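Local coordinates for probable TonB-dependent siderophore receptor PirA (PDB 5FR8), which probably takes part in the first step of iron uptake by binding iron-chelating siderophores at the outer membrane, and may bind ferric enterobactin with micromolar affinity, at residues L670-N684 / S713-Y726. Residues are numbered along the deposited sequence; the frame is centred on the assembly and turned at random.
Sequences LKPSTVKSYSTAGIN and SISQTYNEPGRAYY
Y678 and Y718 meet hydroxyl to hydroxyl because both rings stand between their own backbone N and carbonyl carbon (chi1 68° and 62°) and reach in from opposite directions. This is the TonB-dependent receptor β-barrel, where strand 674-687 and strand 724-731 each pair antiparallel with strand 693-700 between them; side chains bridge the two segments past the end of that middle strand. Y678 OH lies 2.5 Å from Y718 OH, a hydrogen bond with either oxygen as possible donor, each hydroxyl in the plane of the other ring, at its edge; at this resolution the shortness implies no special strength. E720 approaches the same Y678 hydroxyl: its chain, CG anti to the backbone N, bends at chi2, and OE1 stops 2.9 Å from Y678 OH, with ring and carboxylate planes 63° apart. The Y678 proton could serve either neighbour. From the plug, R83 makes a cation-pi contact with Y718, and OD1 of N81 hydrogen-bonds the backbone N of N719.

Farther along, S673 OG and S715 OG share a 2.6 Å hydrogen bond. The turn carrying S715 is an ST turn: S713 OG accepts from the backbone N of S715 at 2.7 Å and from that of Q716. V675 CG2 rests 3.6 Å from S715 O. Beyond the serines, L670 and I714 cross at about a right angle, L670 CD1 3.6 Å from I714 CD1.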
ATOM      1  N   LEU A 670      -6.278 -25.482  12.174  1.00 56.49           N
ATOM      2  CA  LEU A 670      -5.156 -24.617  11.921  1.00 56.94           C
ATOM      3  C   LEU A 670      -3.817 -25.319  12.191  1.00 60.56           C
ATOM      4  O   LEU A 670      -3.688 -26.079  13.133  1.00 67.81           O
ATOM      5  CB  LEU A 670      -5.284 -23.372  12.775  1.00 55.12           C
ATOM      6  CG  LEU A 670      -4.482 -22.210  12.224  1.00 56.61           C
ATOM      7  CD1 LEU A 670      -5.095 -21.702  10.927  1.00 54.14           C
ATOM      8  CD2 LEU A 670      -4.422 -21.104  13.272  1.00 62.89           C
ATOM      9  N   LYS A 671      -2.820 -25.043  11.360  1.00 63.22           N
ATOM     10  CA  LYS A 671      -1.498 -25.675  11.446  1.00 63.49           C
ATOM     11  C   LYS A 671      -0.441 -24.540  11.425  1.00 64.91           C
ATOM     12  O   LYS A 671       0.170 -24.217  10.390  1.00 61.07           O
ATOM     13  CB  LYS A 671      -1.361 -26.665  10.269  1.00 68.47           C
ATOM     14  CG  LYS A 671       0.033 -27.164   9.897  1.00 71.35           C
ATOM     15  CD  LYS A 671       0.186 -28.681  10.050  1.00 74.40           C
ATOM     16  CE  LYS A 671       1.656 -29.084  10.147  1.00 75.30           C
ATOM     17  NZ  LYS A 671       1.837 -30.554  10.007  1.00 81.69           N
ATOM     18  N   PRO A 672      -0.247 -23.896  12.585  1.00 67.71           N
ATOM     19  CA  PRO A 672       0.692 -22.788  12.673  1.00 64.47           C
ATOM     20  C   PRO A 672       2.088 -23.251  12.307  1.00 61.33           C
ATOM     21  O   PRO A 672       2.468 -24.340  12.685  1.00 59.52           O
ATOM     22  CB  PRO A 672       0.614 -22.395  14.147  1.00 65.02           C
ATOM     23  CG  PRO A 672      -0.743 -22.837  14.574  1.00 64.58           C
ATOM     24  CD  PRO A 672      -0.908 -24.142  13.877  1.00 66.05           C
ATOM     25  N   SER A 673       2.808 -22.432  11.546  1.00 59.46           N
ATOM     26  CA  SER A 673       4.160 -22.733  11.096  1.00 61.39           C
ATOM     27  C   SER A 673       4.880 -21.419  10.906  1.00 63.03           C
ATOM     28  O   SER A 673       4.255 -20.367  10.890  1.00 62.41           O
ATOM     29  CB  SER A 673       4.161 -23.506   9.779  1.00 60.09           C
ATOM     30  OG  SER A 673       3.277 -22.941   8.845  1.00 57.87           O
ATOM     31  N   THR A 674       6.194 -21.477  10.747  1.00 62.30           N
ATOM     32  CA  THR A 674       7.003 -20.281  10.811  1.00 60.97           C
ATOM     33  C   THR A 674       8.132 -20.387   9.820  1.00 58.57           C
ATOM     34  O   THR A 674       8.904 -21.293   9.891  1.00 59.92           O
ATOM     35  CB  THR A 674       7.593 -20.164  12.223  1.00 65.05           C
ATOM     36  OG1 THR A 674       6.524 -20.017  13.163  1.00 68.64           O
ATOM     37  CG2 THR A 674       8.552 -18.985  12.335  1.00 66.08           C
ATOM     38  N   VAL A 675       8.259 -19.444   8.909  1.00 58.72           N
ATOM     39  CA  VAL A 675       9.361 -19.502   7.967  1.00 58.50           C
ATOM     40  C   VAL A 675      10.690 -19.240   8.672  1.00 60.88           C
ATOM     41  O   VAL A 675      10.820 -18.257   9.381  1.00 65.27           O
ATOM     42  CB  VAL A 675       9.192 -18.454   6.876  1.00 55.57           C
ATOM     43  CG1 VAL A 675      10.412 -18.432   5.980  1.00 54.73           C
ATOM     44  CG2 VAL A 675       7.928 -18.738   6.075  1.00 58.22           C
ATOM     45  N   LYS A 676      11.674 -20.113   8.464  1.00 64.92           N
ATOM     46  CA  LYS A 676      12.988 -19.960   9.089  1.00 64.32           C
ATOM     47  C   LYS A 676      13.717 -18.778   8.480  1.00 60.60           C
ATOM     48  O   LYS A 676      13.467 -18.435   7.328  1.00 64.64           O
ATOM     49  CB  LYS A 676      13.787 -21.264   8.981  1.00 68.79           C
ATOM     50  CG  LYS A 676      13.132 -22.379   9.782  1.00 74.33           C
ATOM     51  CD  LYS A 676      13.965 -23.651   9.928  1.00 82.46           C
ATOM     52  CE  LYS A 676      13.160 -24.723  10.664  1.00 82.04           C
ATOM     53  NZ  LYS A 676      13.890 -26.007  10.775  1.00 93.01           N
ATOM     54  N   SER A 677      14.581 -18.125   9.256  1.00 57.68           N
ATOM     55  CA  SER A 677      15.168 -16.871   8.813  1.00 57.39           C
ATOM     56  C   SER A 677      16.163 -17.105   7.693  1.00 57.62           C
ATOM     57  O   SER A 677      16.648 -18.209   7.521  1.00 58.06           O
ATOM     58  CB  SER A 677      15.831 -16.154   9.958  1.00 57.81           C
ATOM     59  OG  SER A 677      16.701 -17.039  10.588  1.00 62.08           O
ATOM     60  N   TYR A 678      16.432 -16.067   6.909  1.00 56.86           N
ATOM     61  CA  TYR A 678      17.282 -16.195   5.738  1.00 58.15           C
ATOM     62  C   TYR A 678      17.737 -14.833   5.210  1.00 55.58           C
ATOM     63  O   TYR A 678      17.408 -13.786   5.775  1.00 53.46           O
ATOM     64  CB  TYR A 678      16.559 -16.992   4.644  1.00 59.84           C
ATOM     65  CG  TYR A 678      15.369 -16.295   4.028  1.00 59.94           C
ATOM     66  CD1 TYR A 678      14.098 -16.358   4.619  1.00 59.07           C
ATOM     67  CD2 TYR A 678      15.494 -15.599   2.825  1.00 63.57           C
ATOM     68  CE1 TYR A 678      12.992 -15.730   4.028  1.00 58.38           C
ATOM     69  CE2 TYR A 678      14.395 -14.961   2.241  1.00 62.03           C
ATOM     70  CZ  TYR A 678      13.156 -15.036   2.843  1.00 59.80           C
ATOM     71  OH  TYR A 678      12.088 -14.416   2.251  1.00 67.42           O
ATOM     72  N   SER A 679      18.523 -14.860   4.141  1.00 55.38           N
ATOM     73  CA  SER A 679      19.162 -13.655   3.637  1.00 55.68           C
ATOM     74  C   SER A 679      19.327 -13.702   2.121  1.00 56.66           C
ATOM     75  O   SER A 679      19.404 -14.775   1.534  1.00 58.65           O
ATOM     76  CB  SER A 679      20.537 -13.471   4.289  1.00 57.38           C
ATOM     77  OG  SER A 679      21.553 -14.198   3.593  1.00 58.63           O
ATOM     78  N   THR A 680      19.373 -12.529   1.501  1.00 57.46           N
ATOM     79  CA  THR A 680      19.692 -12.412   0.089  1.00 61.98           C
ATOM     80  C   THR A 680      20.666 -11.254  -0.100  1.00 65.95           C
ATOM     81  O   THR A 680      20.750 -10.361   0.746  1.00 65.82           O
ATOM     82  CB  THR A 680      18.444 -12.116  -0.782  1.00 62.06           C
ATOM     83  OG1 THR A 680      17.986 -10.790  -0.522  1.00 59.71           O
ATOM     84  CG2 THR A 680      17.328 -13.121  -0.518  1.00 61.11           C
ATOM     85  N   ALA A 681      21.393 -11.272  -1.215  1.00 67.35           N
ATOM     86  CA  ALA A 681      22.343 -10.217  -1.514  1.00 67.64           C
ATOM     87  C   ALA A 681      22.338  -9.859  -2.998  1.00 70.03           C
ATOM     88  O   ALA A 681      21.825 -10.632  -3.818  1.00 73.96           O
ATOM     89  CB  ALA A 681      23.716 -10.660  -1.091  1.00 68.26           C
ATOM     90  N   GLY A 682      22.913  -8.703  -3.345  1.00 67.55           N
ATOM     91  CA  GLY A 682      23.116  -8.347  -4.756  1.00 70.04           C
ATOM     92  C   GLY A 682      24.327  -7.464  -4.983  1.00 74.37           C
ATOM     93  O   GLY A 682      24.739  -6.745  -4.080  1.00 77.26           O
ATOM     94  N   ILE A 683      24.904  -7.524  -6.186  1.00 79.47           N
ATOM     95  CA  ILE A 683      25.940  -6.564  -6.608  1.00 82.37           C
ATOM     96  C   ILE A 683      25.614  -5.904  -7.937  1.00 80.07           C
ATOM     97  O   ILE A 683      24.851  -6.435  -8.743  1.00 79.84           O
ATOM     98  CB  ILE A 683      27.336  -7.198  -6.778  1.00 92.45           C
ATOM     99  CG1 ILE A 683      27.280  -8.414  -7.706  1.00 98.70           C
ATOM    100  CG2 ILE A 683      27.943  -7.557  -5.425  1.00 95.88           C
ATOM    101  CD1 ILE A 683      28.650  -8.840  -8.203  1.00103.91           C
ATOM    102  N   ASN A 684      26.191  -4.724  -8.132  1.00 78.52           N
ATOM    103  CA  ASN A 684      26.184  -4.030  -9.407  1.00 77.72           C
ATOM    104  C   ASN A 684      27.589  -3.651  -9.716  1.00 79.72           C
ATOM    105  O   ASN A 684      28.376  -3.401  -8.804  1.00 80.29           O
ATOM    106  CB  ASN A 684      25.454  -2.693  -9.317  1.00 76.17           C
ATOM    107  CG  ASN A 684      24.007  -2.839  -8.959  1.00 73.36           C
ATOM    108  OD1 ASN A 684      23.311  -3.676  -9.498  1.00 74.56           O
ATOM    109  ND2 ASN A 684      23.544  -2.009  -8.059  1.00 74.23           N
ATOM    110  N   SER A 713       0.770 -24.518   3.613  1.00 66.54           N
ATOM    111  CA  SER A 713       1.274 -23.830   4.789  1.00 65.44           C
ATOM    112  C   SER A 713       0.576 -22.505   4.924  1.00 63.01           C
ATOM    113  O   SER A 713       0.011 -22.006   3.961  1.00 63.54           O
ATOM    114  CB  SER A 713       2.773 -23.563   4.665  1.00 69.15           C
ATOM    115  OG  SER A 713       3.123 -22.373   5.365  1.00 64.62           O
ATOM    116  N   ILE A 714       0.626 -21.918   6.116  1.00 62.18           N
ATOM    117  CA  ILE A 714       0.090 -20.556   6.306  1.00 55.38           C
ATOM    118  C   ILE A 714       1.215 -19.596   6.732  1.00 55.29           C
ATOM    119  O   ILE A 714       0.976 -18.433   7.053  1.00 49.21           O
ATOM    120  CB  ILE A 714      -1.086 -20.548   7.286  1.00 52.37           C
ATOM    121  CG1 ILE A 714      -0.703 -21.220   8.588  1.00 56.00           C
ATOM    122  CG2 ILE A 714      -2.258 -21.312   6.701  1.00 51.26           C
ATOM    123  CD1 ILE A 714      -1.792 -21.141   9.627  1.00 61.01           C
ATOM    124  N   SER A 715       2.458 -20.088   6.670  1.00 57.49           N
ATOM    125  CA  SER A 715       3.628 -19.222   6.791  1.00 56.66           C
ATOM    126  C   SER A 715       4.358 -19.058   5.459  1.00 54.28           C
ATOM    127  O   SER A 715       4.565 -17.949   5.001  1.00 54.14           O
ATOM    128  CB  SER A 715       4.580 -19.733   7.868  1.00 58.08           C
ATOM    129  OG  SER A 715       4.808 -21.117   7.741  1.00 58.55           O
ATOM    130  N   GLN A 716       4.758 -20.147   4.832  1.00 54.18           N
ATOM    131  CA  GLN A 716       5.383 -20.036   3.510  1.00 55.30           C
ATOM    132  C   GLN A 716       4.384 -19.602   2.413  1.00 56.12           C
ATOM    133  O   GLN A 716       3.900 -20.420   1.622  1.00 59.04           O
ATOM    134  CB  GLN A 716       6.041 -21.346   3.137  1.00 54.01           C
ATOM    135  CG  GLN A 716       7.009 -21.185   1.990  1.00 55.51           C
ATOM    136  CD  GLN A 716       7.929 -22.366   1.870  1.00 59.85           C
ATOM    137  OE1 GLN A 716       8.458 -22.863   2.877  1.00 61.50           O
ATOM    138  NE2 GLN A 716       8.113 -22.852   0.646  1.00 64.16           N
ATOM    139  N   THR A 717       4.080 -18.316   2.373  1.00 53.66           N
ATOM    140  CA  THR A 717       2.944 -17.830   1.590  1.00 54.41           C
ATOM    141  C   THR A 717       3.304 -17.123   0.268  1.00 53.96           C
ATOM    142  O   THR A 717       2.405 -16.655  -0.431  1.00 50.54           O
ATOM    143  CB  THR A 717       2.138 -16.800   2.419  1.00 52.55           C
ATOM    144  OG1 THR A 717       3.064 -15.886   3.028  1.00 52.21           O
ATOM    145  CG2 THR A 717       1.308 -17.472   3.516  1.00 51.68           C
ATOM    146  N   TYR A 718       4.595 -16.992  -0.051  1.00 52.05           N
ATOM    147  CA  TYR A 718       5.001 -16.135  -1.170  1.00 49.88           C
ATOM    148  C   TYR A 718       6.191 -16.706  -1.877  1.00 52.64           C
ATOM    149  O   TYR A 718       6.881 -17.596  -1.357  1.00 60.08           O
ATOM    150  CB  TYR A 718       5.348 -14.714  -0.686  1.00 51.00           C
ATOM    151  CG  TYR A 718       6.513 -14.677   0.276  1.00 52.30           C
ATOM    152  CD1 TYR A 718       6.322 -14.897   1.650  1.00 51.03           C
ATOM    153  CD2 TYR A 718       7.810 -14.477  -0.178  1.00 53.78           C
ATOM    154  CE1 TYR A 718       7.394 -14.910   2.528  1.00 51.01           C
ATOM    155  CE2 TYR A 718       8.887 -14.495   0.707  1.00 55.43           C
ATOM    156  CZ  TYR A 718       8.674 -14.716   2.047  1.00 51.90           C
ATOM    157  OH  TYR A 718       9.742 -14.704   2.896  1.00 52.79           O
ATOM    158  N   ASN A 719       6.438 -16.207  -3.075  1.00 53.92           N
ATOM    159  CA  ASN A 719       7.622 -16.616  -3.819  1.00 58.86           C
ATOM    160  C   ASN A 719       8.775 -15.650  -3.573  1.00 60.70           C
ATOM    161  O   ASN A 719       8.634 -14.442  -3.759  1.00 62.67           O
ATOM    162  CB  ASN A 719       7.317 -16.708  -5.314  1.00 59.68           C
ATOM    163  CG  ASN A 719       6.710 -18.045  -5.700  1.00 62.90           C
ATOM    164  OD1 ASN A 719       5.500 -18.248  -5.569  1.00 57.02           O
ATOM    165  ND2 ASN A 719       7.555 -18.976  -6.177  1.00 66.51           N
ATOM    166  N   GLU A 720       9.905 -16.173  -3.123  1.00 63.66           N
ATOM    167  CA  GLU A 720      11.106 -15.366  -3.063  1.00 65.89           C
ATOM    168  C   GLU A 720      11.868 -15.707  -4.317  1.00 66.82           C
ATOM    169  O   GLU A 720      12.305 -16.845  -4.485  1.00 62.25           O
ATOM    170  CB  GLU A 720      11.933 -15.713  -1.839  1.00 74.31           C
ATOM    171  CG  GLU A 720      13.222 -14.907  -1.704  1.00 78.05           C
ATOM    172  CD  GLU A 720      12.963 -13.458  -1.317  1.00 75.13           C
ATOM    173  OE1 GLU A 720      12.121 -13.220  -0.420  1.00 66.48           O
ATOM    174  OE2 GLU A 720      13.612 -12.566  -1.911  1.00 74.79           O
ATOM    175  N   PRO A 721      11.990 -14.737  -5.235  1.00 66.97           N
ATOM    176  CA  PRO A 721      12.556 -15.125  -6.533  1.00 66.59           C
ATOM    177  C   PRO A 721      14.003 -15.500  -6.409  1.00 64.12           C
ATOM    178  O   PRO A 721      14.725 -14.903  -5.619  1.00 64.88           O
ATOM    179  CB  PRO A 721      12.396 -13.878  -7.404  1.00 63.60           C
ATOM    180  CG  PRO A 721      12.166 -12.745  -6.442  1.00 63.89           C
ATOM    181  CD  PRO A 721      11.561 -13.329  -5.195  1.00 63.09           C
ATOM    182  N   GLY A 722      14.409 -16.471  -7.205  1.00 62.16           N
ATOM    183  CA  GLY A 722      15.779 -16.907  -7.236  1.00 63.57           C
ATOM    184  C   GLY A 722      16.734 -15.932  -7.868  1.00 64.16           C
ATOM    185  O   GLY A 722      16.444 -14.765  -7.976  1.00 66.42           O
ATOM    186  N   ARG A 723      17.876 -16.437  -8.311  1.00 69.23           N
ATOM    187  CA  ARG A 723      18.941 -15.606  -8.861  1.00 71.16           C
ATOM    188  C   ARG A 723      18.505 -15.005 -10.206  1.00 72.09           C
ATOM    189  O   ARG A 723      17.898 -15.683 -11.040  1.00 70.92           O
ATOM    190  CB  ARG A 723      20.250 -16.414  -9.007  1.00 71.25           C
ATOM    191  CG  ARG A 723      21.492 -15.548  -9.168  1.00 72.89           C
ATOM    192  CD  ARG A 723      22.701 -16.334  -9.654  1.00 76.21           C
ATOM    193  NE  ARG A 723      23.409 -17.037  -8.581  1.00 80.40           N
ATOM    194  CZ  ARG A 723      23.421 -18.357  -8.401  1.00 81.97           C
ATOM    195  NH1 ARG A 723      22.761 -19.178  -9.213  1.00 82.01           N
ATOM    196  NH2 ARG A 723      24.106 -18.862  -7.393  1.00 85.37           N
ATOM    197  N   ALA A 724      18.799 -13.721 -10.389  1.00 74.31           N
ATOM    198  CA  ALA A 724      18.395 -13.002 -11.591  1.00 75.65           C
ATOM    199  C   ALA A 724      19.465 -11.996 -11.987  1.00 77.42           C
ATOM    200  O   ALA A 724      19.951 -11.237 -11.150  1.00 76.46           O
ATOM    201  CB  ALA A 724      17.070 -12.295 -11.366  1.00 71.17           C
ATOM    202  N   TYR A 725      19.837 -12.019 -13.264  1.00 78.40           N
ATOM    203  CA  TYR A 725      20.785 -11.064 -13.798  1.00 77.61           C
ATOM    204  C   TYR A 725      19.999  -9.969 -14.485  1.00 78.35           C
ATOM    205  O   TYR A 725      19.113 -10.238 -15.303  1.00 78.20           O
ATOM    206  CB  TYR A 725      21.745 -11.728 -14.783  1.00 77.82           C
ATOM    207  CG  TYR A 725      22.333 -13.042 -14.295  1.00 78.53           C
ATOM    208  CD1 TYR A 725      23.477 -13.072 -13.508  1.00 78.76           C
ATOM    209  CD2 TYR A 725      21.741 -14.254 -14.637  1.00 78.44           C
ATOM    210  CE1 TYR A 725      24.008 -14.271 -13.073  1.00 80.40           C
ATOM    211  CE2 TYR A 725      22.263 -15.453 -14.212  1.00 78.70           C
ATOM    212  CZ  TYR A 725      23.394 -15.463 -13.428  1.00 79.93           C
ATOM    213  OH  TYR A 725      23.901 -16.667 -13.003  1.00 78.55           O
ATOM    214  N   TYR A 726      20.333  -8.732 -14.150  1.00 78.24           N
ATOM    215  CA  TYR A 726      19.610  -7.596 -14.660  1.00 78.57           C
ATOM    216  C   TYR A 726      20.578  -6.506 -15.152  1.00 80.99           C
ATOM    217  O   TYR A 726      21.773  -6.534 -14.814  1.00 83.40           O
ATOM    218  CB  TYR A 726      18.680  -7.080 -13.570  1.00 75.75           C
ATOM    219  CG  TYR A 726      19.394  -6.482 -12.382  1.00 76.55           C
ATOM    220  CD1 TYR A 726      19.724  -5.130 -12.359  1.00 82.99           C
ATOM    221  CD2 TYR A 726      19.739  -7.252 -11.286  1.00 75.75           C
ATOM    222  CE1 TYR A 726      20.371  -4.558 -11.276  1.00 77.70           C
ATOM    223  CE2 TYR A 726      20.404  -6.694 -10.202  1.00 74.43           C
ATOM    224  CZ  TYR A 726      20.712  -5.345 -10.204  1.00 74.86           C
ATOM    225  OH  TYR A 726      21.346  -4.758  -9.129  1.00 75.64           O
TER